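Local coordinates for protein cysteine protease-like virA (Shigella flexneri, PDB 3EB8) that acts as a secreted virulence effector that promotes bacterial entry into epithelial cells and spread between them, although its proposed tubulin-cleaving protease activity is disputed, at residues Leu240-Thr243 with Val247-Ile250; Ala252-Glu257 with Val349-Ile354; Asp134-Ser139 with Glu345-Ser350; Ile229-Ser234 with Arg298-Ser303. One frame throughout, in Å; residues are numbered along the deposited sequence.

Contacts 2, 3 and 4 are buried, whereas contact 1 is partly buried and reaches the surface through Glu248. Contacts 1 and 2 follow one another along helix 245-265: the first fixes its opening turn against the preceding loop, and the second lays a later turn on strand 348-356. Near the start of that strand, in contact 3, Arg347 reaches the turn of 134-139. Contact 4 brings helix 226-234 onto another strand of the same mixed sheet, on the far side of the chain's centre from contact 2. Contacts 2 and 4 are mainly aliphatic and aromatic, contact 1 sets methyls against oxygens, and only contact 3 is built round a buried charged group.

Contact 1: residues Leu240-Thr243 with Val247-Ile250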
# COMPACT_ATOMS: atom_id res chain seq x y z
N LEU A 240 11.68 1.82 3.00
CA LEU A 240 10.64 2.84 3.12
C LEU A 240 9.83 2.75 4.43
O LEU A 240 9.47 3.76 5.00
CB LEU A 240 9.69 2.74 1.92
CG LEU A 240 8.65 3.85 1.82
CD1 LEU A 240 9.31 5.16 1.49
CD2 LEU A 240 7.64 3.49 0.76
N HIS A 241 9.56 1.54 4.90
CA HIS A 241 8.65 1.34 6.03
C HIS A 241 9.30 1.34 7.41
O HIS A 241 8.60 1.33 8.41
CB HIS A 241 7.89 0.01 5.89
CG HIS A 241 8.78 -1.19 5.84
ND1 HIS A 241 9.43 -1.59 4.69
CD2 HIS A 241 9.15 -2.08 6.79
CE1 HIS A 241 10.15 -2.67 4.93
NE2 HIS A 241 9.99 -2.99 6.20
N ILE A 242 10.62 1.29 7.49
CA ILE A 242 11.23 1.25 8.81
C ILE A 242 11.23 2.65 9.41
O ILE A 242 12.16 3.41 9.20
CB ILE A 242 12.66 0.69 8.77
CG1 ILE A 242 12.70 -0.61 7.98
CG2 ILE A 242 13.17 0.43 10.18
CD1 ILE A 242 11.89 -1.70 8.60
N THR A 243 10.17 3.00 10.14
CA THR A 243 10.03 4.38 10.61
C THR A 243 10.18 4.52 12.11
O THR A 243 10.19 5.63 12.63
CB THR A 243 8.67 5.00 10.19
OG1 THR A 243 7.60 4.22 10.72
CG2 THR A 243 8.55 5.07 8.67
N VAL A 247 7.65 -0.14 14.75
CA VAL A 247 7.51 -0.91 13.51
C VAL A 247 8.51 -2.07 13.52
O VAL A 247 8.17 -3.20 13.17
CB VAL A 247 7.77 -0.03 12.27
CG1 VAL A 247 7.98 -0.88 11.03
CG2 VAL A 247 6.61 0.93 12.05
N GLU A 248 9.74 -1.77 13.92
CA GLU A 248 10.73 -2.82 14.07
C GLU A 248 10.19 -3.96 14.93
O GLU A 248 10.39 -5.13 14.60
CB GLU A 248 12.01 -2.26 14.69
CG GLU A 248 12.88 -1.52 13.69
CD GLU A 248 14.22 -1.09 14.27
OE1 GLU A 248 14.35 -1.03 15.52
OE2 GLU A 248 15.14 -0.81 13.47
N HIS A 249 9.52 -3.61 16.02
CA HIS A 249 9.07 -4.61 16.97
C HIS A 249 7.96 -5.45 16.34
O HIS A 249 8.05 -6.68 16.31
CB HIS A 249 8.63 -3.94 18.27
CG HIS A 249 8.38 -4.90 19.39
ND1 HIS A 249 7.12 -5.15 19.89
CD2 HIS A 249 9.23 -5.68 20.10
CE1 HIS A 249 7.20 -6.04 20.86
NE2 HIS A 249 8.47 -6.38 21.01
N ILE A 250 6.94 -4.80 15.80
CA ILE A 250 5.88 -5.55 15.15
C ILE A 250 6.47 -6.43 14.04
O ILE A 250 6.13 -7.60 13.91
CB ILE A 250 4.80 -4.63 14.54
CG1 ILE A 250 4.37 -3.56 15.55
CG2 ILE A 250 3.61 -5.45 14.09
CD1 ILE A 250 4.20 -4.09 16.96
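Val247 is the largest part of this contact, reaching back from the first turns of helix 245-265 to the loop that leads into it. Its CG1 is anti to the backbone N (chi1 165°) and comes to 3.5 Å from His241 O. The other methyl, CG2, meets Thr243 OG1 at 3.7 Å, so both branches of the valine rest against oxygens of the loop. Ile242 sits between those two loop residues, and its CA is 4.5 Å from Val247 CG1.

The branch methyl of Ile242 turns to the next helical residue: its CG2 lies 4.0 Å from both CG and the carboxylate oxygen OE2 of Glu248, whose extended chain crosses the isoleucine at about a right angle. This pairing forms the exposed margin. No hydrogen bond joins the two segments; they are held by van der Waals contact. On its inner side Val247 also packs on Val349 of strand 348-356. The start of the helix has the form of an N-cap, within the region assigned to tubulin binding: Ser244 stands directly before helix 245-265 with its OG bonded to Val247 N, and Val247 packs back onto the loop that leads in.

Contact 2: residues Ala252-Glu257 with Val349-Ile354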
# COMPACT_ATOMS: atom_id res chain seq x y z
N ALA A 252 9.38 -7.68 13.67
CA ALA A 252 10.13 -8.80 14.23
C ALA A 252 9.21 -9.91 14.73
O ALA A 252 9.52 -11.09 14.56
CB ALA A 252 11.04 -8.33 15.36
N GLN A 253 8.10 -9.53 15.36
CA GLN A 253 7.14 -10.52 15.84
C GLN A 253 6.51 -11.27 14.68
O GLN A 253 6.28 -12.47 14.75
CB GLN A 253 6.05 -9.86 16.69
CG GLN A 253 6.56 -9.33 18.01
CD GLN A 253 5.50 -8.60 18.80
OE1 GLN A 253 4.56 -8.03 18.23
NE2 GLN A 253 5.63 -8.61 20.12
N ILE A 254 6.24 -10.54 13.61
CA ILE A 254 5.66 -11.13 12.42
C ILE A 254 6.63 -12.10 11.75
O ILE A 254 6.26 -13.22 11.41
CB ILE A 254 5.17 -10.05 11.46
CG1 ILE A 254 3.79 -9.57 11.93
CG2 ILE A 254 5.13 -10.59 10.03
CD1 ILE A 254 3.33 -8.30 11.34
N MET A 255 7.89 -11.69 11.58
CA MET A 255 8.87 -12.58 10.97
C MET A 255 9.12 -13.80 11.85
O MET A 255 9.39 -14.88 11.33
CB MET A 255 10.17 -11.86 10.64
CG MET A 255 10.01 -10.84 9.51
SD MET A 255 11.58 -10.10 8.99
CE MET A 255 12.12 -9.30 10.49
N SER A 256 9.03 -13.64 13.17
CA SER A 256 9.25 -14.79 14.06
C SER A 256 8.15 -15.79 13.82
O SER A 256 8.39 -16.98 13.74
CB SER A 256 9.26 -14.41 15.55
OG SER A 256 10.32 -13.51 15.82
N GLU A 257 6.92 -15.30 13.70
CA GLU A 257 5.79 -16.18 13.43
C GLU A 257 5.92 -16.82 12.04
O GLU A 257 5.62 -17.99 11.86
CB GLU A 257 4.48 -15.42 13.55
CG GLU A 257 3.37 -15.94 12.66
CD GLU A 257 2.02 -15.27 12.95
OE1 GLU A 257 1.18 -15.16 12.01
OE2 GLU A 257 1.83 -14.85 14.13
N VAL A 349 2.63 3.81 8.51
CA VAL A 349 2.92 2.41 8.25
C VAL A 349 1.83 1.56 8.88
O VAL A 349 1.40 1.82 10.01
CB VAL A 349 4.32 2.03 8.79
CG1 VAL A 349 4.55 0.53 8.74
CG2 VAL A 349 5.38 2.77 7.98
N SER A 350 1.36 0.56 8.12
CA SER A 350 0.29 -0.31 8.59
C SER A 350 0.57 -1.75 8.15
O SER A 350 1.27 -1.96 7.18
CB SER A 350 -1.04 0.15 8.03
OG SER A 350 -1.01 0.09 6.62
N PHE A 351 -0.01 -2.71 8.87
CA PHE A 351 0.23 -4.13 8.62
C PHE A 351 -1.06 -4.92 8.49
O PHE A 351 -2.06 -4.60 9.11
CB PHE A 351 0.99 -4.76 9.78
CG PHE A 351 2.46 -4.56 9.72
CD1 PHE A 351 3.01 -3.29 9.84
CD2 PHE A 351 3.32 -5.65 9.60
CE1 PHE A 351 4.37 -3.11 9.80
CE2 PHE A 351 4.69 -5.48 9.57
CZ PHE A 351 5.22 -4.20 9.67
N ALA A 352 -1.01 -6.00 7.73
CA ALA A 352 -2.03 -7.02 7.82
C ALA A 352 -1.44 -8.37 7.42
O ALA A 352 -0.50 -8.46 6.63
CB ALA A 352 -3.26 -6.68 6.93
N ILE A 353 -2.01 -9.43 7.99
CA ILE A 353 -1.71 -10.77 7.55
C ILE A 353 -2.90 -11.32 6.76
O ILE A 353 -4.06 -11.19 7.17
CB ILE A 353 -1.34 -11.69 8.72
CG1 ILE A 353 0.04 -11.30 9.26
CG2 ILE A 353 -1.27 -13.14 8.28
CD1 ILE A 353 0.44 -12.07 10.51
N ILE A 354 -2.60 -11.90 5.61
CA ILE A 354 -3.59 -12.52 4.75
C ILE A 354 -3.26 -14.01 4.68
O ILE A 354 -2.15 -14.39 4.29
CB ILE A 354 -3.61 -11.88 3.35
CG1 ILE A 354 -4.07 -10.42 3.43
CG2 ILE A 354 -4.51 -12.66 2.42
CD1 ILE A 354 -2.98 -9.44 3.84
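Ile254 and Ile353 form the buried part of this contact, with Phe351 beside them. Ile254 points from helix 245-265 at the strand, directed between Phe351 and Ile353, and its CG1 makes only a modest approach to CD1 of Ile353, at 4.4 Å. Its CD1 continues obliquely toward the Phe351 ring near CD2; the two side chains are neighbours, but the exact distance there is doubtful. Phe351 and Ile353 are two apart on the strand and point the same way, toward the helix, while Ala352 between them points away. Helix and strand segments run nearly parallel, 17° apart, with 11.2 Å between their axes.

Glu257, one turn after Ile254, marks the more open edge and is partly exposed. Its chain runs out away from its own backbone N (chi1 150°) and, extended, brings OE1 to 3.5 Å from Ile353 CD1, a carboxylate beside a methyl with no polar bond across the segments. The outer side of the helix differs again: Ala252, Gln253 and Met255 are exposed there, and Ser256 turns its hydroxyl back on its own helix. Ser256 OG donates to Ala252 O at 2.8 Å, sharing that oxygen with Ser256 N.

Around the contact, His310 of strand 300-312 touches both Glu257 and Ile353 and bonds to Ile254 O through NE2. Phe351 leans on Asn319 and Ile321 of strand 315-327, and Ile354 packs against helix 110-118, so strand 348-356 lies between two helices.

Contact 3: residues Asp134-Ser139 with Glu345-Ser350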
# COMPACT_ATOMS: atom_id res chain seq x y z
N ASP A 134 21.35 10.72 6.68
CA ASP A 134 22.01 10.97 5.40
C ASP A 134 21.91 9.79 4.45
O ASP A 134 22.16 9.93 3.26
CB ASP A 134 23.49 11.29 5.61
CG ASP A 134 23.70 12.63 6.25
OD1 ASP A 134 22.70 13.36 6.42
OD2 ASP A 134 24.86 12.96 6.59
N THR A 135 21.58 8.62 4.99
CA THR A 135 21.57 7.40 4.21
C THR A 135 20.18 7.08 3.65
O THR A 135 20.04 6.17 2.84
CB THR A 135 22.06 6.20 5.04
OG1 THR A 135 21.38 6.16 6.29
CG2 THR A 135 23.57 6.29 5.30
N ASP A 136 19.16 7.82 4.09
CA ASP A 136 17.80 7.56 3.63
C ASP A 136 17.65 7.62 2.10
O ASP A 136 18.10 8.56 1.46
CB ASP A 136 16.82 8.55 4.27
CG ASP A 136 16.72 8.38 5.78
OD1 ASP A 136 17.29 7.43 6.35
OD2 ASP A 136 16.04 9.22 6.40
N PHE A 137 17.01 6.59 1.53
CA PHE A 137 16.73 6.53 0.10
C PHE A 137 17.99 6.36 -0.75
O PHE A 137 17.93 6.52 -1.97
CB PHE A 137 15.93 7.75 -0.38
CG PHE A 137 14.54 7.80 0.18
CD1 PHE A 137 14.26 8.54 1.33
CD2 PHE A 137 13.51 7.10 -0.44
CE1 PHE A 137 12.97 8.57 1.86
CE2 PHE A 137 12.21 7.13 0.08
CZ PHE A 137 11.95 7.85 1.23
N ASN A 138 19.11 6.04 -0.12
CA ASN A 138 20.34 5.79 -0.88
C ASN A 138 20.16 4.76 -2.00
O ASN A 138 20.68 4.94 -3.10
CB ASN A 138 21.48 5.35 0.04
CG ASN A 138 22.37 6.51 0.47
OD1 ASN A 138 22.00 7.68 0.32
ND2 ASN A 138 23.54 6.19 1.01
N SER A 139 19.42 3.69 -1.73
CA SER A 139 19.34 2.61 -2.69
C SER A 139 18.16 2.72 -3.65
O SER A 139 17.90 1.79 -4.42
CB SER A 139 19.29 1.26 -1.97
OG SER A 139 18.11 1.14 -1.21
N GLU A 345 8.66 10.56 10.09
CA GLU A 345 7.52 11.16 10.78
C GLU A 345 6.32 11.42 9.87
O GLU A 345 5.19 11.45 10.34
CB GLU A 345 7.94 12.46 11.47
CG GLU A 345 8.96 13.28 10.69
CD GLU A 345 9.69 14.31 11.55
OE1 GLU A 345 9.03 15.26 12.02
OE2 GLU A 345 10.92 14.16 11.74
N SER A 346 6.55 11.62 8.58
CA SER A 346 5.41 11.85 7.69
C SER A 346 4.94 10.61 6.93
O SER A 346 4.02 10.70 6.11
CB SER A 346 5.67 13.02 6.74
OG SER A 346 7.05 13.14 6.46
N ARG A 347 5.54 9.46 7.21
CA ARG A 347 5.07 8.21 6.61
C ARG A 347 4.21 7.49 7.61
O ARG A 347 4.56 7.38 8.78
CB ARG A 347 6.22 7.28 6.21
CG ARG A 347 7.26 7.87 5.32
CD ARG A 347 8.40 6.92 5.23
NE ARG A 347 9.64 7.65 5.08
CZ ARG A 347 10.84 7.16 5.34
NH1 ARG A 347 10.98 5.91 5.75
NH2 ARG A 347 11.91 7.93 5.17
N GLN A 348 3.07 6.99 7.15
CA GLN A 348 2.26 6.12 7.99
C GLN A 348 2.39 4.67 7.54
O GLN A 348 2.26 4.35 6.35
CB GLN A 348 0.82 6.54 7.99
CG GLN A 348 -0.01 5.81 9.00
CD GLN A 348 -1.44 6.30 8.99
OE1 GLN A 348 -2.22 5.94 8.10
NE2 GLN A 348 -1.79 7.14 9.98
N VAL A 349 2.63 3.81 8.51
CA VAL A 349 2.92 2.41 8.25
C VAL A 349 1.83 1.56 8.88
O VAL A 349 1.40 1.82 10.01
CB VAL A 349 4.32 2.03 8.79
CG1 VAL A 349 4.55 0.53 8.74
CG2 VAL A 349 5.38 2.77 7.98
N SER A 350 1.36 0.56 8.12
CA SER A 350 0.29 -0.31 8.59
C SER A 350 0.57 -1.75 8.15
O SER A 350 1.27 -1.96 7.18
CB SER A 350 -1.04 0.15 8.03
OG SER A 350 -1.01 0.09 6.62
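Arg347 NH2 lies 3.5 Å from CE1 of Phe137 and is hydrogen-bonded to Ile342 O, while NH1 of the same guanidinium bonds to Leu240 O. These carbonyls fix the group where Phe137 can lean on it. The ring comes from the opposite direction and places CZ over one guanidinium face, yet the planes stand 74° apart, so this is no flat stack. A bend at chi3 (-147°) helps turn the guanidinium toward CZ and CE1 of the ring.

Asp136 OD2 approaches near the guanidinium plane, at its edge, but remains 4.5 Å from NH2. That is too far for a salt bridge, and the carboxylate oxygen is instead bonded to the backbone N of Lys133; its charge may still steady the buried arginine. Asp136 and Phe137 are the two central residues of a type II turn, closed by Asn138 N to Thr135 O at 3.1 Å. Asp136 points at the arginine, while Phe137 reaches it only with the far end of its ring.

Thr323 of strand 315-327 packs on Arg347, and the chain continues in strand 348-356. Beyond the turn, the ring of Phe137 meets that of Trp237 and touches Leu338 and Arg339, wedging the loop before helix 140-149 against helix 335-341.

Contact 4: residues Ile229-Ser234 with Arg298-Ser303; sequences ISALTS and RAYEVS
Ala231 points its CB at two residues of the strand at once, overlapping CG2 of Val302 at 3.6 Å and CB of Tyr300 at 4.0 Å. This is alpha/beta packing, a helix laid on the face of the mixed sheet, and the small side chain permits a close approach: the CA atoms of Ala231 and Val302 are 6.6 Å apart.

Val302 meets the helix with one branch. CG1 stands opposite its own backbone N (chi1 178°), which leaves CG2 the place anti to the carbonyl carbon, against the alanine methyl and 3.9 Å from Ala231 O as well. Tyr300 contributes mainly its CB, with the methyl standing oblique to the ring. Farther out, that ring meets Phe228 edge-to-face and its OH is hydrogen-bonded to Asp225 OD2, so the ring and hydroxyl are held by Phe228 and Asp225, while CB faces Ala231. Glu301, between the two, points away from the helix and is exposed.

Strand 315-327 widens the platform: Val327 touches both Ala231 and Val302, and Ser234 OG is hydrogen-bonded to Tyr325 OH. On the far side of the helix, Ile229 and Leu232 point away from the strand and pack on Leu173 of helix 167-176, so helix 226-234 is sandwiched between sheet and helix. Thr233 adds a bond inside the helix: its OG1 donates to Ile229 O at 2.9 Å, tilted 30° from the carbonyl plane, while its backbone N reaches the same oxygen from the opposite face.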
# COMPACT_ATOMS: atom_id res chain seq x y z
N ILE A 229 7.79 11.97 -10.49
CA ILE A 229 8.88 11.01 -10.62
C ILE A 229 9.38 10.62 -9.24
O ILE A 229 9.64 9.45 -8.95
CB ILE A 229 10.05 11.60 -11.44
CG1 ILE A 229 9.56 11.98 -12.85
CG2 ILE A 229 11.21 10.61 -11.49
CD1 ILE A 229 8.80 10.85 -13.57
N SER A 230 9.49 11.63 -8.38
CA SER A 230 9.95 11.45 -7.02
C SER A 230 9.00 10.55 -6.25
O SER A 230 9.44 9.67 -5.52
CB SER A 230 10.09 12.82 -6.32
OG SER A 230 11.15 13.58 -6.88
N ALA A 231 7.70 10.77 -6.44
CA ALA A 231 6.67 9.98 -5.76
C ALA A 231 6.68 8.51 -6.20
O ALA A 231 6.66 7.59 -5.38
CB ALA A 231 5.31 10.58 -5.99
N LEU A 232 6.70 8.31 -7.52
CA LEU A 232 6.78 6.97 -8.10
C LEU A 232 8.03 6.20 -7.65
O LEU A 232 7.94 5.04 -7.20
CB LEU A 232 6.76 7.08 -9.62
CG LEU A 232 6.99 5.81 -10.44
CD1 LEU A 232 5.94 4.73 -10.12
CD2 LEU A 232 7.00 6.13 -11.93
N THR A 233 9.20 6.82 -7.78
CA THR A 233 10.45 6.12 -7.47
C THR A 233 10.61 5.88 -5.98
O THR A 233 11.01 4.82 -5.55
CB THR A 233 11.71 6.84 -8.05
OG1 THR A 233 11.83 8.16 -7.51
CG2 THR A 233 11.61 6.93 -9.57
N SER A 234 10.25 6.87 -5.17
CA SER A 234 10.39 6.73 -3.74
C SER A 234 9.63 5.52 -3.21
O SER A 234 10.02 4.94 -2.19
CB SER A 234 9.91 7.98 -3.02
OG SER A 234 8.50 8.06 -3.03
N ARG A 298 1.46 21.30 -7.79
CA ARG A 298 0.79 19.98 -7.74
C ARG A 298 1.51 18.87 -6.95
O ARG A 298 2.63 18.49 -7.29
CB ARG A 298 0.49 19.45 -9.14
CG ARG A 298 -0.19 18.08 -9.11
CD ARG A 298 -0.66 17.65 -10.48
NE ARG A 298 0.43 17.76 -11.46
CZ ARG A 298 0.37 17.27 -12.69
NH1 ARG A 298 -0.72 16.63 -13.10
NH2 ARG A 298 1.40 17.42 -13.51
N ALA A 299 0.84 18.35 -5.91
CA ALA A 299 1.40 17.38 -4.96
C ALA A 299 0.79 15.97 -5.09
O ALA A 299 -0.26 15.80 -5.71
CB ALA A 299 1.26 17.89 -3.53
N TYR A 300 1.43 14.98 -4.47
CA TYR A 300 1.02 13.58 -4.64
C TYR A 300 0.83 12.82 -3.33
O TYR A 300 1.61 12.97 -2.39
CB TYR A 300 1.97 12.83 -5.59
CG TYR A 300 2.01 13.46 -6.96
CD1 TYR A 300 3.04 14.35 -7.33
CD2 TYR A 300 0.99 13.22 -7.89
CE1 TYR A 300 3.06 14.95 -8.57
CE2 TYR A 300 1.00 13.81 -9.14
CZ TYR A 300 2.04 14.68 -9.47
OH TYR A 300 2.05 15.27 -10.71
N GLU A 301 -0.22 12.02 -3.27
CA GLU A 301 -0.38 11.06 -2.19
C GLU A 301 0.08 9.71 -2.72
O GLU A 301 -0.38 9.25 -3.77
CB GLU A 301 -1.83 11.01 -1.73
CG GLU A 301 -2.38 12.40 -1.38
CD GLU A 301 -3.90 12.46 -1.26
OE1 GLU A 301 -4.39 13.35 -0.52
OE2 GLU A 301 -4.60 11.65 -1.90
N VAL A 302 0.99 9.08 -2.00
CA VAL A 302 1.46 7.75 -2.37
C VAL A 302 1.01 6.72 -1.34
O VAL A 302 1.06 6.95 -0.13
CB VAL A 302 2.99 7.73 -2.45
CG1 VAL A 302 3.49 6.33 -2.78
CG2 VAL A 302 3.47 8.76 -3.45
N SER A 303 0.55 5.58 -1.84
CA SER A 303 0.38 4.40 -1.01
C SER A 303 1.23 3.30 -1.62
O SER A 303 0.96 2.84 -2.73
CB SER A 303 -1.08 3.95 -1.00
OG SER A 303 -1.15 2.60 -0.54